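Local atomic coordinates of chemotaxis protein CheX (Vibrio vulnificus, PDB entry 6VPW), a protein that probably dephosphorylates the phosphorylated response regulator CheY in bacterial chemotaxis. Residues 10-15 and 139-144; 32-37 and 135-140. One frame throughout, in Å; residues are numbered along the deposited sequence.

In the fold
Both interactions use strand 137-142, M139 takes part in each, and their centres are about 13 Å apart. Interaction 1 (10-15 with 139-144) is core: helix 8-23 packs over the sheet, four of the five touching residues are buried, and no hydrogen bond crosses. Interaction 2 (32-37 with 135-140) lies at the surface, where strand 28-34, outermost in this chain's six-stranded antiparallel sheet, pairs with its neighbour through three backbone hydrogen bonds and buries 495 Å² against 240 Å². Thioether, aromatic and aliphatic groups make the first; backbone polar groups, a guanidinium and aliphatic side chains the second. They meet where L12 CD1 touches P32 CG at 3.5 Å.

Interaction 1 (10-15 and 139-144); sequences PFLASL and MPFSSQ
L15 sets a methyl group over one face of the F141 ring: CD2 lies 4.1 Å from the ring centroid and 25° off the normal, a CH-pi contact displaced toward the rim. L15 CD2 comes closest to F141 CE1, at 3.8 Å. L12 meets the same ring obliquely through its branch point, CG standing 3.8 Å from F141 CZ. In L12, CG is anti to the backbone N (chi1 -171°), which places the branch at CZ while CB stays beside M139. There L12 CB packs on M139 SD at 3.8 Å. The M139 chain runs extended beyond CG and thereby carries its terminal methyl onward to F11, where M139 CE lies 4.3 Å from F11 CB. This is helix-on-sheet packing in the CheX fold: the axes of helix 10-15 and strand 139-142 are 10.4 Å apart and only 20° from parallel, so F11 and L12 meet M139, and L12 and L15 meet F141 further along the strand. The F11 ring itself turns away from the strand to A102 and L106 of helix 85-107. F141 and L15 both also touch I150 of the adjacent strand 148-154 and L27.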
loop_
_atom_site.group_PDB
_atom_site.type_symbol
_atom_site.label_atom_id
_atom_site.label_comp_id
_atom_site.label_asym_id
_atom_site.label_seq_id
_atom_site.Cartn_x
_atom_site.Cartn_y
_atom_site.Cartn_z
ATOM N N PRO A 10 -13.643 15.439 0.911
ATOM C CA PRO A 10 -13.373 15.012 2.284
ATOM C C PRO A 10 -11.920 14.564 2.505
ATOM O O PRO A 10 -11.376 14.934 3.547
ATOM C CB PRO A 10 -14.361 13.864 2.501
ATOM C CG PRO A 10 -15.507 14.201 1.579
ATOM C CD PRO A 10 -14.855 14.817 0.360
ATOM N N PHE A 11 -11.336 13.798 1.561
ATOM C CA PHE A 11 -9.919 13.355 1.694
ATOM C C PHE A 11 -8.970 14.558 1.545
ATOM O O PHE A 11 -8.052 14.679 2.351
ATOM C CB PHE A 11 -9.570 12.209 0.726
ATOM C CG PHE A 11 -10.016 10.853 1.207
ATOM C CD1 PHE A 11 -9.209 10.099 2.048
ATOM C CD2 PHE A 11 -11.272 10.354 0.883
ATOM C CE1 PHE A 11 -9.642 8.878 2.550
ATOM C CE2 PHE A 11 -11.695 9.125 1.367
ATOM C CZ PHE A 11 -10.878 8.385 2.196
ATOM N N LEU A 12 -9.199 15.408 0.546
ATOM C CA LEU A 12 -8.336 16.589 0.266
ATOM C C LEU A 12 -8.350 17.511 1.493
ATOM O O LEU A 12 -7.264 17.857 1.978
ATOM C CB LEU A 12 -8.868 17.283 -0.993
ATOM C CG LEU A 12 -8.021 18.408 -1.593
ATOM C CD1 LEU A 12 -8.398 18.631 -3.043
ATOM C CD2 LEU A 12 -8.171 19.711 -0.816
ATOM N N ALA A 13 -9.542 17.833 1.989
ATOM C CA ALA A 13 -9.712 18.712 3.169
ATOM C C ALA A 13 -9.053 18.080 4.402
ATOM O O ALA A 13 -8.396 18.801 5.190
ATOM C CB ALA A 13 -11.191 18.965 3.387
ATOM N N SER A 14 -9.173 16.756 4.531
ATOM C CA SER A 14 -8.616 16.047 5.711
ATOM C C SER A 14 -7.085 16.159 5.757
ATOM O O SER A 14 -6.561 16.412 6.863
ATOM C CB SER A 14 -9.060 14.614 5.745
ATOM O OG SER A 14 -8.699 14.018 6.973
ATOM N N LEU A 15 -6.388 15.955 4.632
ATOM C CA LEU A 15 -4.899 16.076 4.660
ATOM C C LEU A 15 -4.521 17.522 5.005
ATOM O O LEU A 15 -3.613 17.719 5.811
ATOM C CB LEU A 15 -4.269 15.676 3.322
ATOM C CG LEU A 15 -2.757 15.906 3.235
ATOM C CD1 LEU A 15 -2.010 15.077 4.269
ATOM C CD2 LEU A 15 -2.228 15.596 1.850
ATOM N N MET A 139 -4.609 14.054 -6.311
ATOM C CA MET A 139 -4.783 15.414 -5.748
ATOM C C MET A 139 -3.386 15.930 -5.419
ATOM O O MET A 139 -2.813 15.534 -4.405
ATOM C CB MET A 139 -5.652 15.364 -4.485
ATOM C CG MET A 139 -6.865 14.425 -4.621
ATOM S SD MET A 139 -7.822 14.243 -3.090
ATOM C CE MET A 139 -8.683 12.711 -3.441
ATOM N N PRO A 140 -2.742 16.717 -6.313
ATOM C CA PRO A 140 -1.409 17.246 -6.036
ATOM C C PRO A 140 -1.411 18.378 -4.998
ATOM O O PRO A 140 -2.388 19.117 -4.902
ATOM C CB PRO A 140 -0.896 17.803 -7.382
ATOM C CG PRO A 140 -1.950 17.405 -8.422
ATOM C CD PRO A 140 -3.222 17.093 -7.650
ATOM N N PHE A 141 -0.288 18.520 -4.295
ATOM C CA PHE A 141 -0.105 19.588 -3.283
ATOM C C PHE A 141 1.327 20.108 -3.376
ATOM O O PHE A 141 2.242 19.346 -3.784
ATOM C CB PHE A 141 -0.355 19.084 -1.861
ATOM C CG PHE A 141 -1.756 18.613 -1.568
ATOM C CD1 PHE A 141 -2.118 17.294 -1.785
ATOM C CD2 PHE A 141 -2.700 19.479 -1.038
ATOM C CE1 PHE A 141 -3.401 16.854 -1.496
ATOM C CE2 PHE A 141 -3.980 19.035 -0.740
ATOM C CZ PHE A 141 -4.328 17.725 -0.969
ATOM N N SER A 142 1.505 21.377 -3.003
ATOM C CA SER A 142 2.845 21.996 -3.052
ATOM C C SER A 142 3.124 22.787 -1.767
ATOM O O SER A 142 2.168 23.153 -1.037
ATOM C CB SER A 142 2.957 22.874 -4.261
ATOM O OG SER A 142 2.064 23.963 -4.154
ATOM N N SER A 143 4.414 22.984 -1.503
ATOM C CA SER A 143 4.920 23.810 -0.384
ATOM C C SER A 143 6.369 24.164 -0.732
ATOM O O SER A 143 6.936 23.529 -1.664
ATOM C CB SER A 143 4.811 23.099 0.927
ATOM O OG SER A 143 5.838 22.141 1.054
ATOM N N GLN A 144 6.971 25.095 -0.013
ATOM C CA GLN A 144 8.359 25.463 -0.389
ATOM C C GLN A 144 9.304 24.335 0.023
ATOM O O GLN A 144 10.415 24.288 -0.515
ATOM C CB GLN A 144 8.774 26.788 0.248
ATOM C CG GLN A 144 8.709 26.796 1.762
ATOM C CD GLN A 144 9.425 28.007 2.295
ATOM O OE1 GLN A 144 10.653 28.067 2.311
ATOM N NE2 GLN A 144 8.656 28.972 2.758
#

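Interaction 2 (32-37 and 135-140); sequences PRIKKD and SIIIMP
The guanidinium of R33 and the ring of P140 meet obliquely, with R33 NH1 3.6 Å from P140 CG, and I138 CG2 also lies oblique to the guanidinium. R33 CG lies between the backbone N and the carbonyl carbon (chi1 50°), and from there the chain runs extended to NE, alongside I138 and on to P140. R33 and I138 point the same way from the sheet, and R33 CG lies 4.1 Å from I138 CG2. The charged end has a salt bridge from R33 NH2 to E38.

Backbone bonds fix this register. R33 and I138 form an antiparallel hydrogen-bonded pair: R33 N donates to I138 O at 3.1 Å, and I138 N returns a bond to R33 O at 2.9 Å. I34 and I137 follow as a non-hydrogen-bonded pair whose side chains diverge. Beyond it, K35 N donates to I136 O at 2.9 Å.

On I34, CG1 sits beside the backbone N (chi1 -63°), which brings it within 3.5 Å of S135 OG, while I137 CD1 approaches the same carbon more loosely. K35 turns CB onto I138 CG2 at 3.9 Å, and its extended chain then carries NZ away to a salt bridge with E151 of strand 148-154.

The contact thus adds the end of strand 28-34 to strand 137-142, whose other edge bonds to strand 148-154 through the I137-I152 and M139-I150 backbone pairs. Helix 8-23 packs on this region through V8 against I137 and M139, and through L12 against P32.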
loop_
_atom_site.group_PDB
_atom_site.type_symbol
_atom_site.label_atom_id
_atom_site.label_comp_id
_atom_site.label_asym_id
_atom_site.label_seq_id
_atom_site.Cartn_x
_atom_site.Cartn_y
_atom_site.Cartn_z
ATOM N N PRO A 32 -7.576 18.759 -8.304
ATOM C CA PRO A 32 -7.555 17.306 -8.469
ATOM C C PRO A 32 -7.947 16.954 -9.909
ATOM O O PRO A 32 -8.588 17.752 -10.552
ATOM C CB PRO A 32 -8.579 16.787 -7.453
ATOM C CG PRO A 32 -8.633 17.895 -6.418
ATOM C CD PRO A 32 -8.487 19.175 -7.225
ATOM N N ARG A 33 -7.546 15.772 -10.371
ATOM C CA ARG A 33 -7.869 15.367 -11.759
ATOM C C ARG A 33 -7.751 13.842 -11.869
ATOM O O ARG A 33 -7.223 13.193 -10.914
ATOM C CB ARG A 33 -6.950 16.117 -12.733
ATOM C CG ARG A 33 -5.469 16.035 -12.381
ATOM C CD ARG A 33 -4.522 16.633 -13.415
ATOM N NE ARG A 33 -3.143 16.287 -13.070
ATOM C CZ ARG A 33 -2.324 17.016 -12.310
ATOM N NH1 ARG A 33 -2.716 18.177 -11.811
ATOM N NH2 ARG A 33 -1.103 16.579 -12.055
ATOM N N ILE A 34 -8.295 13.287 -12.952
ATOM C CA ILE A 34 -8.163 11.828 -13.208
ATOM C C ILE A 34 -6.706 11.607 -13.587
ATOM O O ILE A 34 -6.222 12.313 -14.496
ATOM C CB ILE A 34 -9.133 11.337 -14.301
ATOM C CG1 ILE A 34 -10.594 11.533 -13.880
ATOM C CG2 ILE A 34 -8.832 9.885 -14.660
ATOM C CD1 ILE A 34 -11.603 11.188 -14.953
ATOM N N LYS A 35 -6.027 10.710 -12.869
ATOM C CA LYS A 35 -4.609 10.426 -13.178
ATOM C C LYS A 35 -4.573 9.776 -14.558
ATOM O O LYS A 35 -5.507 9.015 -14.878
ATOM C CB LYS A 35 -3.985 9.537 -12.102
ATOM C CG LYS A 35 -2.506 9.229 -12.287
ATOM C CD LYS A 35 -1.935 8.467 -11.118
ATOM C CE LYS A 35 -0.486 8.064 -11.283
ATOM N NZ LYS A 35 0.010 7.369 -10.067
ATOM N N LYS A 36 -3.568 10.124 -15.352
ATOM C CA LYS A 36 -3.430 9.519 -16.697
ATOM C C LYS A 36 -2.026 8.916 -16.766
ATOM O O LYS A 36 -1.766 7.981 -15.981
ATOM C CB LYS A 36 -3.745 10.558 -17.778
ATOM C CG LYS A 36 -5.151 11.132 -17.704
ATOM C CD LYS A 36 -5.493 12.055 -18.855
ATOM C CE LYS A 36 -6.782 12.817 -18.636
ATOM N NZ LYS A 36 -6.676 13.743 -17.484
ATOM N N ASP A 37 -1.171 9.446 -17.645
ATOM C CA ASP A 37 0.223 8.964 -17.842
ATOM C C ASP A 37 1.184 9.868 -17.061
ATOM O O ASP A 37 2.402 9.659 -17.167
ATOM C CB ASP A 37 0.584 8.984 -19.332
ATOM C CG ASP A 37 -0.544 8.525 -20.241
ATOM O OD1 ASP A 37 -1.560 8.030 -19.713
ATOM O OD2 ASP A 37 -0.411 8.697 -21.471
ATOM N N SER A 135 -12.497 5.241 -10.940
ATOM C CA SER A 135 -11.575 6.265 -11.489
ATOM C C SER A 135 -10.470 6.548 -10.464
ATOM O O SER A 135 -10.802 6.689 -9.258
ATOM C CB SER A 135 -12.353 7.512 -11.856
ATOM O OG SER A 135 -11.510 8.502 -12.427
ATOM N N ILE A 136 -9.206 6.564 -10.907
ATOM C CA ILE A 136 -8.090 6.922 -9.981
ATOM C C ILE A 136 -7.956 8.447 -9.991
ATOM O O ILE A 136 -7.605 9.004 -11.055
ATOM C CB ILE A 136 -6.763 6.241 -10.360
ATOM C CG1 ILE A 136 -6.911 4.715 -10.409
ATOM C CG2 ILE A 136 -5.667 6.684 -9.396
ATOM C CD1 ILE A 136 -5.745 4.007 -11.038
ATOM N N ILE A 137 -8.213 9.076 -8.846
ATOM C CA ILE A 137 -8.120 10.558 -8.702
ATOM C C ILE A 137 -6.785 10.891 -8.033
ATOM O O ILE A 137 -6.441 10.229 -7.018
ATOM C CB ILE A 137 -9.301 11.100 -7.874
ATOM C CG1 ILE A 137 -10.662 10.671 -8.436
ATOM C CG2 ILE A 137 -9.197 12.613 -7.733
ATOM C CD1 ILE A 137 -10.950 11.195 -9.813
ATOM N N ILE A 138 -6.033 11.827 -8.614
ATOM C CA ILE A 138 -4.764 12.295 -7.993
ATOM C C ILE A 138 -5.013 13.733 -7.538
ATOM O O ILE A 138 -5.615 14.489 -8.306
ATOM C CB ILE A 138 -3.545 12.180 -8.933
ATOM C CG1 ILE A 138 -2.258 12.622 -8.228
ATOM C CG2 ILE A 138 -3.766 12.955 -10.227
ATOM C CD1 ILE A 138 -0.990 12.318 -9.004
ATOM N N MET A 139 -4.609 14.054 -6.311
ATOM C CA MET A 139 -4.783 15.414 -5.748
ATOM C C MET A 139 -3.386 15.930 -5.419
ATOM O O MET A 139 -2.813 15.534 -4.405
ATOM C CB MET A 139 -5.652 15.364 -4.485
ATOM C CG MET A 139 -6.865 14.425 -4.621
ATOM S SD MET A 139 -7.822 14.243 -3.090
ATOM C CE MET A 139 -8.683 12.711 -3.441
ATOM N N PRO A 140 -2.742 16.717 -6.313
ATOM C CA PRO A 140 -1.409 17.246 -6.036
ATOM C C PRO A 140 -1.411 18.378 -4.998
ATOM O O PRO A 140 -2.388 19.117 -4.902
ATOM C CB PRO A 140 -0.896 17.803 -7.382
ATOM C CG PRO A 140 -1.950 17.405 -8.422
ATOM C CD PRO A 140 -3.222 17.093 -7.650
#